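Local coordinates for protein poly-beta-1,6-N-acetyl-D-glucosamine N-deacetylase (Aggregatibacter actinomycetemcomitans, PDB 4U10) that probably removes N-acetyl groups from poly-beta-1,6-N-acetyl-D-glucosamine, the metal-binding polysaccharide deacetylase part of a longer hydrolase being the piece present here, at residues A[37-40]-A[41-44]; A[50-53]-A[54-58]. All coordinates share one frame; numbering follows the deposited sequence.

Interaction 1. Residues A[37-40]-A[41-44]. With ZN (zinc ion), chain E.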
ATOM      1  N   HIS A  37      16.344   4.527  -8.217  1.00 19.58           N
ATOM      2  CA  HIS A  37      15.567   3.416  -8.641  1.00 20.92           C
ATOM      3  C   HIS A  37      14.822   3.753  -9.972  1.00 19.58           C
ATOM      4  O   HIS A  37      14.788   2.935 -10.852  1.00 22.16           O
ATOM      5  CB  HIS A  37      14.546   3.017  -7.580  1.00 22.01           C
ATOM      6  CG  HIS A  37      15.150   2.475  -6.341  1.00 21.50           C
ATOM      7  ND1 HIS A  37      14.414   2.256  -5.207  1.00 23.59           N
ATOM      8  CD2 HIS A  37      16.420   2.153  -6.028  1.00 24.66           C
ATOM      9  CE1 HIS A  37      15.187   1.761  -4.262  1.00 24.33           C
ATOM     10  NE2 HIS A  37      16.414   1.695  -4.730  1.00 26.07           N
ATOM     11  N   PHE A  38      14.205   4.918 -10.048  1.00 18.83           N
ATOM     12  CA  PHE A  38      13.395   5.341 -11.234  1.00 19.14           C
ATOM     13  C   PHE A  38      14.240   5.432 -12.470  1.00 20.65           C
ATOM     14  O   PHE A  38      13.823   5.036 -13.553  1.00 22.61           O
ATOM     15  CB  PHE A  38      12.752   6.700 -10.987  1.00 18.25           C
ATOM     16  CG  PHE A  38      11.535   6.638 -10.122  1.00 19.24           C
ATOM     17  CD1 PHE A  38      11.225   5.488  -9.405  1.00 20.10           C
ATOM     18  CD2 PHE A  38      10.741   7.745  -9.978  1.00 19.06           C
ATOM     19  CE1 PHE A  38      10.097   5.444  -8.578  1.00 21.13           C
ATOM     20  CE2 PHE A  38       9.633   7.701  -9.158  1.00 20.74           C
ATOM     21  CZ  PHE A  38       9.295   6.545  -8.479  1.00 19.00           C
ATOM     22  N   ASN A  39      15.443   5.961 -12.285  1.00 21.99           N
ATOM     23  CA  ASN A  39      16.493   5.900 -13.330  1.00 23.28           C
ATOM     24  C   ASN A  39      17.006   4.513 -13.700  1.00 23.28           C
ATOM     25  O   ASN A  39      17.217   4.241 -14.863  1.00 25.92           O
ATOM     26  CB  ASN A  39      17.685   6.727 -12.882  1.00 22.55           C
ATOM     27  CG  ASN A  39      17.402   8.184 -12.935  1.00 22.12           C
ATOM     28  OD1 ASN A  39      16.484   8.627 -13.637  1.00 21.09           O
ATOM     29  ND2 ASN A  39      18.188   8.971 -12.186  1.00 22.24           N
ATOM     30  N   TRP A  40      17.251   3.661 -12.719  1.00 23.37           N
ATOM     31  CA  TRP A  40      17.775   2.353 -12.957  1.00 25.49           C
ATOM     32  C   TRP A  40      16.741   1.518 -13.699  1.00 29.13           C
ATOM     33  O   TRP A  40      17.114   0.734 -14.598  1.00 27.55           O
ATOM     34  CB  TRP A  40      18.136   1.668 -11.655  1.00 28.58           C
ATOM     35  CG  TRP A  40      18.742   0.370 -11.914  1.00 32.30           C
ATOM     36  CD1 TRP A  40      20.072   0.124 -12.097  1.00 34.05           C
ATOM     37  CD2 TRP A  40      18.069  -0.891 -12.093  1.00 35.48           C
ATOM     38  NE1 TRP A  40      20.270  -1.205 -12.347  1.00 36.25           N
ATOM     39  CE2 TRP A  40      19.062  -1.852 -12.363  1.00 37.91           C
ATOM     40  CE3 TRP A  40      16.725  -1.298 -12.050  1.00 36.76           C
ATOM     41  CZ2 TRP A  40      18.761  -3.209 -12.592  1.00 40.94           C
ATOM     42  CZ3 TRP A  40      16.424  -2.650 -12.266  1.00 39.43           C
ATOM     43  CH2 TRP A  40      17.440  -3.587 -12.538  1.00 42.60           C
ATOM     44  N   LEU A  41      15.453   1.680 -13.347  1.00 24.01           N
ATOM     45  CA  LEU A  41      14.421   0.919 -14.028  1.00 26.28           C
ATOM     46  C   LEU A  41      14.430   1.293 -15.515  1.00 25.55           C
ATOM     47  O   LEU A  41      14.456   0.408 -16.363  1.00 24.83           O
ATOM     48  CB  LEU A  41      13.003   1.167 -13.435  1.00 24.09           C
ATOM     49  CG  LEU A  41      12.755   0.734 -11.989  1.00 22.27           C
ATOM     50  CD1 LEU A  41      11.468   1.308 -11.455  1.00 22.61           C
ATOM     51  CD2 LEU A  41      12.726  -0.778 -11.946  1.00 23.33           C
ATOM     52  N   LYS A  42      14.394   2.589 -15.823  1.00 26.63           N
ATOM     53  CA  LYS A  42      14.174   3.006 -17.236  1.00 29.32           C
ATOM     54  C   LYS A  42      15.434   2.719 -18.072  1.00 31.54           C
ATOM     55  O   LYS A  42      15.316   2.441 -19.277  1.00 29.95           O
ATOM     56  CB  LYS A  42      13.822   4.480 -17.356  1.00 30.29           C
ATOM     57  CG  LYS A  42      15.010   5.444 -17.228  1.00 28.63           C
ATOM     58  CD  LYS A  42      14.486   6.871 -17.173  1.00 29.91           C
ATOM     59  CE  LYS A  42      15.527   7.947 -17.442  1.00 28.95           C
ATOM     60  NZ  LYS A  42      16.648   7.862 -16.476  1.00 31.12           N
ATOM     61  N   ASP A  43      16.607   2.801 -17.413  1.00 31.08           N
ATOM     62  CA  ASP A  43      17.929   2.576 -18.043  1.00 36.05           C
ATOM     63  C   ASP A  43      18.283   1.084 -18.056  1.00 37.43           C
ATOM     64  O   ASP A  43      19.425   0.742 -18.315  1.00 38.15           O
ATOM     65  CB  ASP A  43      19.070   3.340 -17.300  1.00 32.66           C
ATOM     66  CG  ASP A  43      18.930   4.878 -17.398  1.00 34.27           C
ATOM     67  OD1 ASP A  43      18.087   5.322 -18.194  1.00 33.45           O
ATOM     68  OD2 ASP A  43      19.588   5.670 -16.657  1.00 26.39           O
ATOM     69  N   ASN A  44      17.342   0.213 -17.711  1.00 32.65           N
ATOM     70  CA  ASN A  44      17.550  -1.235 -17.810  1.00 30.31           C
ATOM     71  C   ASN A  44      16.401  -1.982 -18.473  1.00 27.59           C
ATOM     72  O   ASN A  44      16.336  -3.225 -18.446  1.00 25.84           O
ATOM     73  CB  ASN A  44      17.867  -1.785 -16.454  1.00 31.57           C
ATOM     74  CG  ASN A  44      19.156  -1.185 -15.911  1.00 37.32           C
ATOM     75  OD1 ASN A  44      19.249   0.031 -15.647  1.00 41.28           O
ATOM     76  ND2 ASN A  44      20.175  -1.995 -15.847  1.00 34.84           N
TER
HETATM   77 ZN    ZN E 403      19.062   7.471 -16.866  0.60 14.98          ZN

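Interaction 2. Residues A[50-53]-A[54-58]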
ATOM      1  N   SER A  50       0.760   1.212 -15.351  1.00 18.25           N
ATOM      2  CA  SER A  50      -0.261   1.524 -14.373  1.00 18.80           C
ATOM      3  C   SER A  50      -1.064   0.268 -14.075  1.00 19.05           C
ATOM      4  O   SER A  50      -1.057  -0.716 -14.852  1.00 17.38           O
ATOM      5  CB  SER A  50      -1.204   2.571 -14.961  1.00 21.37           C
ATOM      6  OG  SER A  50      -1.908   2.047 -16.096  1.00 20.43           O
ATOM      7  N   TRP A  51      -1.773   0.294 -12.945  1.00 17.74           N
ATOM      8  CA  TRP A  51      -2.641  -0.783 -12.613  1.00 17.02           C
ATOM      9  C   TRP A  51      -3.676  -0.982 -13.712  1.00 16.82           C
ATOM     10  O   TRP A  51      -4.036  -2.124 -14.035  1.00 17.08           O
ATOM     11  CB  TRP A  51      -3.273  -0.593 -11.224  1.00 17.16           C
ATOM     12  CG  TRP A  51      -3.990  -1.795 -10.785  1.00 15.99           C
ATOM     13  CD1 TRP A  51      -5.306  -1.882 -10.619  1.00 15.51           C
ATOM     14  CD2 TRP A  51      -3.454  -3.116 -10.511  1.00 16.17           C
ATOM     15  NE1 TRP A  51      -5.652  -3.147 -10.263  1.00 16.52           N
ATOM     16  CE2 TRP A  51      -4.533  -3.923 -10.167  1.00 15.56           C
ATOM     17  CE3 TRP A  51      -2.170  -3.676 -10.492  1.00 16.71           C
ATOM     18  CZ2 TRP A  51      -4.390  -5.272  -9.822  1.00 15.53           C
ATOM     19  CZ3 TRP A  51      -2.040  -4.987 -10.195  1.00 15.72           C
ATOM     20  CH2 TRP A  51      -3.154  -5.785  -9.857  1.00 14.89           C
ATOM     21  N   GLN A  52      -4.179   0.104 -14.255  1.00 16.94           N
ATOM     22  CA  GLN A  52      -5.156   0.004 -15.363  1.00 18.37           C
ATOM     23  C   GLN A  52      -4.638  -0.865 -16.553  1.00 20.39           C
ATOM     24  O   GLN A  52      -5.406  -1.669 -17.142  1.00 21.37           O
ATOM     25  CB  GLN A  52      -5.593   1.393 -15.769  1.00 19.35           C
ATOM     26  CG  GLN A  52      -6.799   1.430 -16.664  1.00 20.86           C
ATOM     27  CD  GLN A  52      -8.011   0.722 -16.106  1.00 22.17           C
ATOM     28  OE1 GLN A  52      -8.603   1.153 -15.129  1.00 22.20           O
ATOM     29  NE2 GLN A  52      -8.455  -0.282 -16.797  1.00 23.53           N
ATOM     30  N   GLN A  53      -3.357  -0.740 -16.891  1.00 18.53           N
ATOM     31  CA  GLN A  53      -2.750  -1.572 -17.941  1.00 20.42           C
ATOM     32  C   GLN A  53      -2.715  -3.029 -17.562  1.00 21.74           C
ATOM     33  O   GLN A  53      -2.903  -3.908 -18.416  1.00 21.03           O
ATOM     34  CB  GLN A  53      -1.318  -1.100 -18.224  1.00 20.27           C
ATOM     35  CG  GLN A  53      -1.277   0.220 -18.973  1.00 22.56           C
ATOM     36  CD  GLN A  53       0.124   0.683 -19.162  1.00 21.66           C
ATOM     37  OE1 GLN A  53       0.650   1.425 -18.336  1.00 18.35           O
ATOM     38  NE2 GLN A  53       0.787   0.136 -20.166  1.00 22.51           N
ATOM     39  N   ILE A  54      -2.467  -3.302 -16.273  1.00 20.49           N
ATOM     40  CA  ILE A  54      -2.603  -4.658 -15.749  1.00 21.41           C
ATOM     41  C   ILE A  54      -4.030  -5.188 -15.958  1.00 22.13           C
ATOM     42  O   ILE A  54      -4.232  -6.307 -16.419  1.00 22.55           O
ATOM     43  CB  ILE A  54      -2.280  -4.740 -14.228  1.00 21.32           C
ATOM     44  CG1 ILE A  54      -0.875  -4.221 -13.893  1.00 22.80           C
ATOM     45  CG2 ILE A  54      -2.382  -6.146 -13.746  1.00 20.68           C
ATOM     46  CD1 ILE A  54       0.242  -4.864 -14.669  1.00 23.19           C
ATOM     47  N   ILE A  55      -5.030  -4.385 -15.600  1.00 20.00           N
ATOM     48  CA  ILE A  55      -6.414  -4.819 -15.711  1.00 21.40           C
ATOM     49  C   ILE A  55      -6.819  -4.962 -17.172  1.00 21.55           C
ATOM     50  O   ILE A  55      -7.475  -5.932 -17.577  1.00 24.44           O
ATOM     51  CB  ILE A  55      -7.363  -3.841 -14.964  1.00 20.97           C
ATOM     52  CG1 ILE A  55      -7.124  -3.863 -13.461  1.00 20.76           C
ATOM     53  CG2 ILE A  55      -8.788  -4.249 -15.231  1.00 23.70           C
ATOM     54  CD1 ILE A  55      -7.389  -5.232 -12.804  1.00 23.13           C
ATOM     55  N   ASP A  56      -6.378  -4.015 -17.982  1.00 21.54           N
ATOM     56  CA  ASP A  56      -6.559  -4.099 -19.420  1.00 22.64           C
ATOM     57  C   ASP A  56      -5.951  -5.339 -20.023  1.00 24.35           C
ATOM     58  O   ASP A  56      -6.564  -5.925 -20.917  1.00 27.12           O
ATOM     59  CB  ASP A  56      -5.998  -2.871 -20.107  1.00 23.89           C
ATOM     60  CG  ASP A  56      -6.896  -1.706 -19.976  1.00 23.26           C
ATOM     61  OD1 ASP A  56      -8.019  -1.850 -19.479  1.00 26.24           O
ATOM     62  OD2 ASP A  56      -6.496  -0.633 -20.352  1.00 24.90           O
ATOM     63  N   ALA A  57      -4.790  -5.749 -19.543  1.00 23.52           N
ATOM     64  CA  ALA A  57      -4.215  -6.992 -19.982  1.00 24.21           C
ATOM     65  C   ALA A  57      -5.061  -8.189 -19.621  1.00 25.59           C
ATOM     66  O   ALA A  57      -5.251  -9.066 -20.480  1.00 25.67           O
ATOM     67  CB  ALA A  57      -2.820  -7.194 -19.408  1.00 26.79           C
ATOM     68  N   GLU A  58      -5.538  -8.286 -18.364  1.00 24.17           N
ATOM     69  CA  GLU A  58      -6.308  -9.455 -17.955  1.00 23.30           C
ATOM     70  C   GLU A  58      -7.637  -9.497 -18.669  1.00 21.41           C
ATOM     71  O   GLU A  58      -8.206 -10.563 -18.869  1.00 23.24           O
ATOM     72  CB  GLU A  58      -6.534  -9.597 -16.402  1.00 22.50           C
ATOM     73  CG  GLU A  58      -7.499  -8.568 -15.811  1.00 25.77           C
ATOM     74  CD  GLU A  58      -7.687  -8.715 -14.284  1.00 26.25           C
ATOM     75  OE1 GLU A  58      -8.759  -8.275 -13.775  1.00 26.29           O
ATOM     76  OE2 GLU A  58      -6.775  -9.270 -13.636  1.00 21.57           O
TER

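Interaction 1. Residues A[37-40]-A[41-44]
Trp40 and Asn44 meet at the C-terminal end of helix 31-42, one of the helices packed around the sheet of this polysaccharide deacetylase domain. The indole has CG anti to the backbone N (chi1 -177°), which lays the ring along the last turn, and Asn44 folds back over one face. Asn44 CB sits 4.2 Å from the centroid of the six-membered ring of Trp40, nearly on its normal, a CH-pi contact, and the amide plane is stacked at 21° to the indole. A broad aromatic suits this place, since it also stacks on Phe256 and meets Tyr46. Leu41 is buried; its CD2 lies 4.0 Å from Trp40 CE3, and the side chain also packs on Leu71 of strand 68-75. Asp43 N closes the final helical turn on Asn39 O (3.0 Å), and Asp43 is the first residue to leave helical geometry. Polar residues line the outer side. Lys42 runs beside Asn39, whose OD1 accepts from Tyr91, and bends at chi4 (-58°), bringing its amine round to a zinc ion. Donation to a metal probably requires that amine to be neutral. A carboxylate is a natural partner for zinc, and Asp43 OD2 binds it at 1.9 Å, whereas Lys42 NZ makes a longer bond of 2.5 Å.

Interaction 2. Residues A[50-53]-A[54-58]
Ile54 presses its branched side chain against Trp51 on the buried side of the helix. Its CG2 stands over one face of the indole, 4.0 Å from the centroid of the six-membered ring of Trp51, in a CH-pi contact, and Ile54 CG1 packs 3.7 Å from Trp51 CE3. The tryptophan owes this position to its first torsion (chi1 -171°), which sets CG anti to the backbone N and sends the ring forward along the helix. At the pyrrole end Ile55 closes in, its CG1 3.6 Å from Trp51 NE1. Large apolar groups suit this side: Trp51 and Ile54 both lean on Tyr4 of strand 3-13, and the indole meets His228 and Phe230 edge-to-face. Helix 51-58 is the connection in a beta-alpha-beta unit between parallel strands 47-48 and 68-75, and its first turn is closed by a capping box. Ser50, the N-cap, takes Gln53 N on its OG at 3.2 Å, and Gln53 OE1 returns the favour by accepting from Ser50 N at 3.0 Å; the small hydroxyl and the extended glutamine thus occupy amide hydrogens that no preceding turn could serve. On the more open side, polar side chains replace the apolar packing. Gln52, bent at chi2 (55°), offers OE1 to Arg204 and NE2 to the carboxylate one turn on. That bond, Gln52 NE2 to Asp56 OD1, is 3.1 Å long and lies in the amide plane of Gln52, yet it reaches Asp56 OD1 from above the carboxylate plane.

Overall arrangement
Interactions 1 and 2 follow one another along the chain, on helices 31-42 and 51-58, with strand 47-48 between them. Their centres are 21 Å apart and their nearest atoms about 11 Å, so they do not touch. Both helices pack on the same mixed sheet: residues 37-44 reach strand 68-75, while residues 50-58 reach strand 3-13. Interaction 1 ends a helix at the surface, where it holds a peripheral zinc ion; interaction 2 begins one. Neither contains the zinc ligands His10, Asp74, Asp75, His144 or His149, although strands 3-13 and 68-75, on which the two helices pack, carry the first three of these.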